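Local coordinates for protein methylaspartate ammonia-lyase (Citrobacter amalonaticus, PDB 1KKO) that catalyses the reversible, magnesium-dependent anti elimination of ammonia from L-threo-3-methylaspartate to give mesaconate, at residues H232-G244 with A265-D277. Sequence-based numbering, arbitrary orientation.
Sequences HPTLHIDVYGTIG and AQGLPLYIEGPVD
Strands 234-238 and 270-273 run parallel as neighbours in the TIM barrel, their axes 4.6 Å apart and 16° from exact alignment, joined by backbone hydrogen bonds, the first from Leu235 N to Pro269 O and the last of the run from Val239 N to Glu273 O. Beyond the strands, Gly241 N, just before helix 242-246, and Gly244 N, within it, donate to Gly274 O and Pro275 O respectively.

On the barrel-interior face, His236 NE2 donates to Glu273 OE1 at 2.8 Å in a nearly straight bond. The carboxylate oxygen lies close to the imidazole plane, whereas the N-H meets it from above the carboxylate plane, the two flat groups being turned 60° apart. With CG anti to the backbone N (chi1 178°), the His236 ring reaches along the strand as far as Glu273 CB, NE2 lying 3.6 Å from it; the glutamate chain is itself extended. Its other oxygen, OE2, is held by Gln329, a substrate-binding residue, and His236 ND1 by Arg382, so both groups are fixed in rotation. Asp238 OD2 comes within 3.9 Å of Glu273 OE1, while Asp238 OD1 accepts from Tyr240 N in an Asx turn.

On the other face, toward helix 209-225, Leu235 CG packs on Leu268 CB at 4.0 Å and its CD1 on Ala265 CB. At the N-terminal end of the strands, Leu268 CD2 sits over one face of the His232 ring, 3.7 Å from its centroid, in a CH-pi contact.

Asp238 and Glu273 are magnesium ligands, as is Asp307 beside Glu273; bringing these acids together at the C-terminal strand ends probably costs electrostatic repulsion that the bound cation would relieve.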
ATOM      1  N   HIS A 232     -23.894   8.592  -2.142  1.00 20.07           N
ATOM      2  CA  HIS A 232     -24.714   8.258  -0.984  1.00 19.60           C
ATOM      3  C   HIS A 232     -24.117   7.012  -0.338  1.00 18.33           C
ATOM      4  O   HIS A 232     -24.687   5.920  -0.429  1.00 18.19           O
ATOM      5  CB  HIS A 232     -26.147   7.980  -1.465  1.00 20.35           C
ATOM      6  CG  HIS A 232     -27.177   7.940  -0.376  1.00 22.27           C
ATOM      7  ND1 HIS A 232     -27.650   6.764   0.159  1.00 23.90           N
ATOM      8  CD2 HIS A 232     -27.865   8.934   0.236  1.00 23.34           C
ATOM      9  CE1 HIS A 232     -28.562   7.034   1.077  1.00 23.36           C
ATOM     10  NE2 HIS A 232     -28.710   8.344   1.145  1.00 24.45           N
ATOM     11  N   PRO A 233     -22.960   7.154   0.298  1.00 16.84           N
ATOM     12  CA  PRO A 233     -22.281   5.984   0.858  1.00 16.02           C
ATOM     13  C   PRO A 233     -22.943   5.450   2.115  1.00 15.72           C
ATOM     14  O   PRO A 233     -23.787   6.092   2.731  1.00 16.60           O
ATOM     15  CB  PRO A 233     -20.904   6.536   1.213  1.00 16.14           C
ATOM     16  CG  PRO A 233     -21.196   7.937   1.566  1.00 16.41           C
ATOM     17  CD  PRO A 233     -22.181   8.383   0.522  1.00 17.06           C
ATOM     18  N   THR A 234     -22.532   4.248   2.485  1.00 14.52           N
ATOM     19  CA  THR A 234     -22.967   3.634   3.732  1.00 14.43           C
ATOM     20  C   THR A 234     -21.960   3.931   4.827  1.00 13.75           C
ATOM     21  O   THR A 234     -20.755   3.943   4.577  1.00 13.49           O
ATOM     22  CB  THR A 234     -23.095   2.127   3.527  1.00 14.52           C
ATOM     23  OG1 THR A 234     -24.250   1.883   2.723  1.00 15.73           O
ATOM     24  CG2 THR A 234     -23.351   1.375   4.829  1.00 14.55           C
ATOM     25  N   LEU A 235     -22.456   4.182   6.034  1.00 13.76           N
ATOM     26  CA  LEU A 235     -21.608   4.417   7.194  1.00 13.58           C
ATOM     27  C   LEU A 235     -21.454   3.123   7.974  1.00 13.07           C
ATOM     28  O   LEU A 235     -22.425   2.415   8.223  1.00 13.76           O
ATOM     29  CB  LEU A 235     -22.206   5.502   8.082  1.00 14.01           C
ATOM     30  CG  LEU A 235     -22.589   6.794   7.358  1.00 15.24           C
ATOM     31  CD1 LEU A 235     -23.069   7.814   8.384  1.00 16.32           C
ATOM     32  CD2 LEU A 235     -21.422   7.330   6.538  1.00 15.62           C
ATOM     33  N   HIS A 236     -20.221   2.809   8.351  1.00 12.93           N
ATOM     34  CA  HIS A 236     -19.917   1.574   9.068  1.00 12.32           C
ATOM     35  C   HIS A 236     -18.842   1.961  10.068  1.00 12.18           C
ATOM     36  O   HIS A 236     -17.749   2.391   9.695  1.00 12.61           O
ATOM     37  CB  HIS A 236     -19.455   0.533   8.051  1.00 12.33           C
ATOM     38  CG  HIS A 236     -19.045  -0.794   8.607  1.00 12.29           C
ATOM     39  ND1 HIS A 236     -19.176  -1.952   7.875  1.00 13.08           N
ATOM     40  CD2 HIS A 236     -18.439  -1.144   9.765  1.00 12.65           C
ATOM     41  CE1 HIS A 236     -18.668  -2.960   8.561  1.00 12.26           C
ATOM     42  NE2 HIS A 236     -18.209  -2.498   9.710  1.00 13.45           N
ATOM     43  N   ILE A 237     -19.188   1.860  11.345  1.00 12.50           N
ATOM     44  CA  ILE A 237     -18.318   2.267  12.431  1.00 12.94           C
ATOM     45  C   ILE A 237     -18.139   1.105  13.394  1.00 12.79           C
ATOM     46  O   ILE A 237     -19.106   0.451  13.765  1.00 12.87           O
ATOM     47  CB  ILE A 237     -18.926   3.492  13.146  1.00 13.24           C
ATOM     48  CG1 ILE A 237     -18.938   4.699  12.192  1.00 14.28           C
ATOM     49  CG2 ILE A 237     -18.168   3.800  14.436  1.00 14.10           C
ATOM     50  CD1 ILE A 237     -19.775   5.883  12.670  1.00 16.01           C
ATOM     51  N   ASP A 238     -16.886   0.839  13.762  1.00 12.76           N
ATOM     52  CA  ASP A 238     -16.531  -0.253  14.664  1.00 13.15           C
ATOM     53  C   ASP A 238     -16.262   0.324  16.042  1.00 13.38           C
ATOM     54  O   ASP A 238     -15.388   1.192  16.217  1.00 13.55           O
ATOM     55  CB  ASP A 238     -15.277  -0.963  14.148  1.00 13.78           C
ATOM     56  CG  ASP A 238     -14.976  -2.277  14.864  1.00 15.07           C
ATOM     57  OD1 ASP A 238     -15.532  -2.582  15.960  1.00 16.17           O
ATOM     58  OD2 ASP A 238     -14.145  -3.072  14.350  1.00 17.78           O
ATOM     59  N   VAL A 239     -17.009  -0.172  17.022  1.00 13.46           N
ATOM     60  CA  VAL A 239     -16.933   0.356  18.380  1.00 13.90           C
ATOM     61  C   VAL A 239     -16.279  -0.560  19.407  1.00 14.03           C
ATOM     62  O   VAL A 239     -16.282  -0.251  20.594  1.00 14.25           O
ATOM     63  CB  VAL A 239     -18.308   0.816  18.867  1.00 13.96           C
ATOM     64  CG1 VAL A 239     -18.899   1.815  17.889  1.00 14.51           C
ATOM     65  CG2 VAL A 239     -19.253  -0.363  19.043  1.00 14.45           C
ATOM     66  N   TYR A 240     -15.715  -1.681  18.976  1.00 14.73           N
ATOM     67  CA  TYR A 240     -14.875  -2.492  19.858  1.00 15.28           C
ATOM     68  C   TYR A 240     -15.479  -2.775  21.219  1.00 15.40           C
ATOM     69  O   TYR A 240     -14.781  -2.735  22.239  1.00 16.17           O
ATOM     70  CB  TYR A 240     -13.499  -1.826  20.014  1.00 15.89           C
ATOM     71  CG  TYR A 240     -12.742  -1.906  18.726  1.00 16.74           C
ATOM     72  CD1 TYR A 240     -12.901  -0.935  17.758  1.00 17.42           C
ATOM     73  CD2 TYR A 240     -11.925  -2.987  18.446  1.00 17.77           C
ATOM     74  CE1 TYR A 240     -12.243  -1.008  16.556  1.00 17.69           C
ATOM     75  CE2 TYR A 240     -11.250  -3.072  17.238  1.00 17.96           C
ATOM     76  CZ  TYR A 240     -11.423  -2.081  16.300  1.00 17.88           C
ATOM     77  OH  TYR A 240     -10.769  -2.157  15.090  1.00 19.39           O
ATOM     78  N   GLY A 241     -16.765  -3.106  21.224  1.00 15.28           N
ATOM     79  CA  GLY A 241     -17.468  -3.475  22.440  1.00 15.24           C
ATOM     80  C   GLY A 241     -17.770  -2.344  23.396  1.00 15.24           C
ATOM     81  O   GLY A 241     -18.343  -2.589  24.464  1.00 15.66           O
ATOM     82  N   THR A 242     -17.438  -1.110  23.033  1.00 15.27           N
ATOM     83  CA  THR A 242     -17.572  -0.010  23.998  1.00 15.27           C
ATOM     84  C   THR A 242     -19.010   0.330  24.354  1.00 15.44           C
ATOM     85  O   THR A 242     -19.268   0.791  25.463  1.00 15.68           O
ATOM     86  CB  THR A 242     -16.821   1.258  23.547  1.00 15.41           C
ATOM     87  OG1 THR A 242     -17.269   1.648  22.244  1.00 16.12           O
ATOM     88  CG2 THR A 242     -15.317   0.994  23.428  1.00 16.09           C
ATOM     89  N   ILE A 243     -19.951   0.117  23.443  1.00 15.67           N
ATOM     90  CA  ILE A 243     -21.349   0.402  23.744  1.00 15.41           C
ATOM     91  C   ILE A 243     -21.834  -0.491  24.890  1.00 16.09           C
ATOM     92  O   ILE A 243     -22.509  -0.016  25.806  1.00 16.13           O
ATOM     93  CB  ILE A 243     -22.223   0.281  22.473  1.00 15.47           C
ATOM     94  CG1 ILE A 243     -21.877   1.420  21.508  1.00 15.46           C
ATOM     95  CG2 ILE A 243     -23.711   0.331  22.820  1.00 16.58           C
ATOM     96  CD1 ILE A 243     -22.523   1.327  20.141  1.00 15.29           C
ATOM     97  N   GLY A 244     -21.455  -1.762  24.879  1.00 15.94           N
ATOM     98  CA  GLY A 244     -21.811  -2.663  25.968  1.00 16.69           C
ATOM     99  C   GLY A 244     -21.278  -2.176  27.305  1.00 17.76           C
ATOM    100  O   GLY A 244     -21.949  -2.305  28.341  1.00 18.70           O
ATOM    101  N   ALA A 265     -27.134  10.092  10.943  1.00 21.21           N
ATOM    102  CA  ALA A 265     -26.605   9.662   9.648  1.00 21.04           C
ATOM    103  C   ALA A 265     -27.238  10.394   8.464  1.00 21.29           C
ATOM    104  O   ALA A 265     -26.777  10.247   7.330  1.00 20.49           O
ATOM    105  CB  ALA A 265     -26.763   8.163   9.491  1.00 20.84           C
ATOM    106  N   GLN A 266     -28.300  11.162   8.724  1.00 21.43           N
ATOM    107  CA  GLN A 266     -28.968  11.966   7.695  1.00 21.81           C
ATOM    108  C   GLN A 266     -29.316  11.195   6.417  1.00 21.44           C
ATOM    109  O   GLN A 266     -29.080  11.670   5.305  1.00 22.16           O
ATOM    110  CB  GLN A 266     -28.127  13.196   7.356  1.00 22.30           C
ATOM    111  CG  GLN A 266     -27.873  14.072   8.559  1.00 23.47           C
ATOM    112  CD  GLN A 266     -27.182  15.367   8.218  1.00 24.78           C
ATOM    113  OE1 GLN A 266     -27.831  16.326   7.799  1.00 26.68           O
ATOM    114  NE2 GLN A 266     -25.868  15.417   8.420  1.00 24.16           N
ATOM    115  N   GLY A 267     -29.880  10.004   6.576  1.00 20.92           N
ATOM    116  CA  GLY A 267     -30.323   9.227   5.434  1.00 20.85           C
ATOM    117  C   GLY A 267     -29.322   8.219   4.885  1.00 20.26           C
ATOM    118  O   GLY A 267     -29.679   7.382   4.069  1.00 20.70           O
ATOM    119  N   LEU A 268     -28.068   8.302   5.323  1.00 19.53           N
ATOM    120  CA  LEU A 268     -27.048   7.349   4.900  1.00 18.43           C
ATOM    121  C   LEU A 268     -27.225   6.091   5.745  1.00 17.74           C
ATOM    122  O   LEU A 268     -27.372   6.195   6.957  1.00 18.73           O
ATOM    123  CB  LEU A 268     -25.656   7.947   5.113  1.00 18.47           C
ATOM    124  CG  LEU A 268     -25.408   9.288   4.408  1.00 18.93           C
ATOM    125  CD1 LEU A 268     -24.052   9.880   4.768  1.00 19.42           C
ATOM    126  CD2 LEU A 268     -25.536   9.139   2.909  1.00 19.28           C
ATOM    127  N   PRO A 269     -27.220   4.906   5.137  1.00 17.01           N
ATOM    128  CA  PRO A 269     -27.367   3.675   5.919  1.00 16.89           C
ATOM    129  C   PRO A 269     -26.274   3.567   6.963  1.00 15.99           C
ATOM    130  O   PRO A 269     -25.141   3.964   6.692  1.00 15.94           O
ATOM    131  CB  PRO A 269     -27.224   2.568   4.878  1.00 17.09           C
ATOM    132  CG  PRO A 269     -27.478   3.212   3.558  1.00 17.84           C
ATOM    133  CD  PRO A 269     -27.065   4.636   3.697  1.00 17.12           C
ATOM    134  N   LEU A 270     -26.609   3.051   8.136  1.00 15.41           N
ATOM    135  CA  LEU A 270     -25.662   2.964   9.232  1.00 14.97           C
ATOM    136  C   LEU A 270     -25.509   1.538   9.729  1.00 14.31           C
ATOM    137  O   LEU A 270     -26.489   0.827   9.955  1.00 14.38           O
ATOM    138  CB  LEU A 270     -26.094   3.882  10.381  1.00 15.38           C
ATOM    139  CG  LEU A 270     -25.216   3.885  11.632  1.00 15.77           C
ATOM    140  CD1 LEU A 270     -23.829   4.450  11.327  1.00 15.85           C
ATOM    141  CD2 LEU A 270     -25.885   4.684  12.745  1.00 16.39           C
ATOM    142  N   TYR A 271     -24.243   1.143   9.882  1.00 13.49           N
ATOM    143  CA  TYR A 271     -23.866  -0.138  10.443  1.00 13.20           C
ATOM    144  C   TYR A 271     -22.945   0.099  11.635  1.00 12.89           C
ATOM    145  O   TYR A 271     -22.020   0.919  11.550  1.00 13.13           O
ATOM    146  CB  TYR A 271     -23.084  -0.952   9.422  1.00 13.11           C
ATOM    147  CG  TYR A 271     -23.899  -1.599   8.331  1.00 12.30           C
ATOM    148  CD1 TYR A 271     -24.490  -0.847   7.333  1.00 12.42           C
ATOM    149  CD2 TYR A 271     -24.062  -2.971   8.293  1.00 11.58           C
ATOM    150  CE1 TYR A 271     -25.242  -1.450   6.325  1.00 12.55           C
ATOM    151  CE2 TYR A 271     -24.784  -3.590   7.273  1.00 13.21           C
ATOM    152  CZ  TYR A 271     -25.365  -2.822   6.295  1.00 12.38           C
ATOM    153  OH  TYR A 271     -26.083  -3.435   5.284  1.00 13.61           O
ATOM    154  N   ILE A 272     -23.194  -0.624  12.727  1.00 13.06           N
ATOM    155  CA  ILE A 272     -22.335  -0.566  13.902  1.00 13.22           C
ATOM    156  C   ILE A 272     -21.738  -1.945  14.131  1.00 12.43           C
ATOM    157  O   ILE A 272     -22.458  -2.912  14.344  1.00 13.46           O
ATOM    158  CB  ILE A 272     -23.123  -0.125  15.152  1.00 14.02           C
ATOM    159  CG1 ILE A 272     -23.693   1.287  14.980  1.00 15.50           C
ATOM    160  CG2 ILE A 272     -22.234  -0.223  16.405  1.00 15.00           C
ATOM    161  CD1 ILE A 272     -22.665   2.395  14.827  1.00 15.42           C
ATOM    162  N   GLU A 273     -20.417  -2.025  14.038  1.00 12.40           N
ATOM    163  CA  GLU A 273     -19.704  -3.282  14.218  1.00 12.43           C
ATOM    164  C   GLU A 273     -19.209  -3.432  15.649  1.00 12.72           C
ATOM    165  O   GLU A 273     -18.762  -2.464  16.268  1.00 13.49           O
ATOM    166  CB  GLU A 273     -18.538  -3.377  13.222  1.00 12.87           C
ATOM    167  CG  GLU A 273     -17.762  -4.684  13.315  1.00 13.25           C
ATOM    168  CD  GLU A 273     -16.820  -4.926  12.152  1.00 15.59           C
ATOM    169  OE1 GLU A 273     -16.554  -4.002  11.366  1.00 15.30           O
ATOM    170  OE2 GLU A 273     -16.325  -6.063  12.035  1.00 20.01           O
ATOM    171  N   GLY A 274     -19.307  -4.648  16.163  1.00 13.41           N
ATOM    172  CA  GLY A 274     -18.828  -4.953  17.495  1.00 14.09           C
ATOM    173  C   GLY A 274     -19.454  -4.136  18.610  1.00 14.52           C
ATOM    174  O   GLY A 274     -18.750  -3.580  19.436  1.00 14.84           O
ATOM    175  N   PRO A 275     -20.774  -4.047  18.683  1.00 14.80           N
ATOM    176  CA  PRO A 275     -21.374  -3.208  19.726  1.00 15.01           C
ATOM    177  C   PRO A 275     -21.022  -3.641  21.153  1.00 15.20           C
ATOM    178  O   PRO A 275     -20.887  -2.776  22.027  1.00 15.74           O
ATOM    179  CB  PRO A 275     -22.873  -3.353  19.464  1.00 15.24           C
ATOM    180  CG  PRO A 275     -23.010  -4.616  18.728  1.00 15.11           C
ATOM    181  CD  PRO A 275     -21.803  -4.658  17.819  1.00 15.06           C
ATOM    182  N   VAL A 276     -20.879  -4.945  21.367  1.00 15.23           N
ATOM    183  CA  VAL A 276     -20.555  -5.495  22.675  1.00 16.20           C
ATOM    184  C   VAL A 276     -19.510  -6.578  22.504  1.00 16.89           C
ATOM    185  O   VAL A 276     -19.334  -7.109  21.410  1.00 18.10           O
ATOM    186  CB  VAL A 276     -21.808  -6.130  23.314  1.00 16.56           C
ATOM    187  CG1 VAL A 276     -22.905  -5.114  23.450  1.00 16.79           C
ATOM    188  CG2 VAL A 276     -22.268  -7.311  22.474  1.00 18.01           C
ATOM    189  N   ASP A 277     -18.780  -6.872  23.572  1.00 16.69           N
ATOM    190  CA  ASP A 277     -17.847  -7.990  23.590  1.00 17.31           C
ATOM    191  C   ASP A 277     -18.126  -8.799  24.856  1.00 17.59           C
ATOM    192  O   ASP A 277     -17.684  -8.440  25.953  1.00 18.17           O
ATOM    193  CB  ASP A 277     -16.403  -7.517  23.567  1.00 17.30           C
ATOM    194  CG  ASP A 277     -15.418  -8.663  23.580  1.00 19.10           C
ATOM    195  OD1 ASP A 277     -15.833  -9.835  23.705  1.00 18.19           O
ATOM    196  OD2 ASP A 277     -14.187  -8.491  23.479  1.00 22.02           O
TER
HETATM  197  O   HOH W   1     -29.231  10.881   2.461  1.00 39.83           O
HETATM  198  O   HOH W   2     -18.913  -4.963  25.653  1.00 16.47           O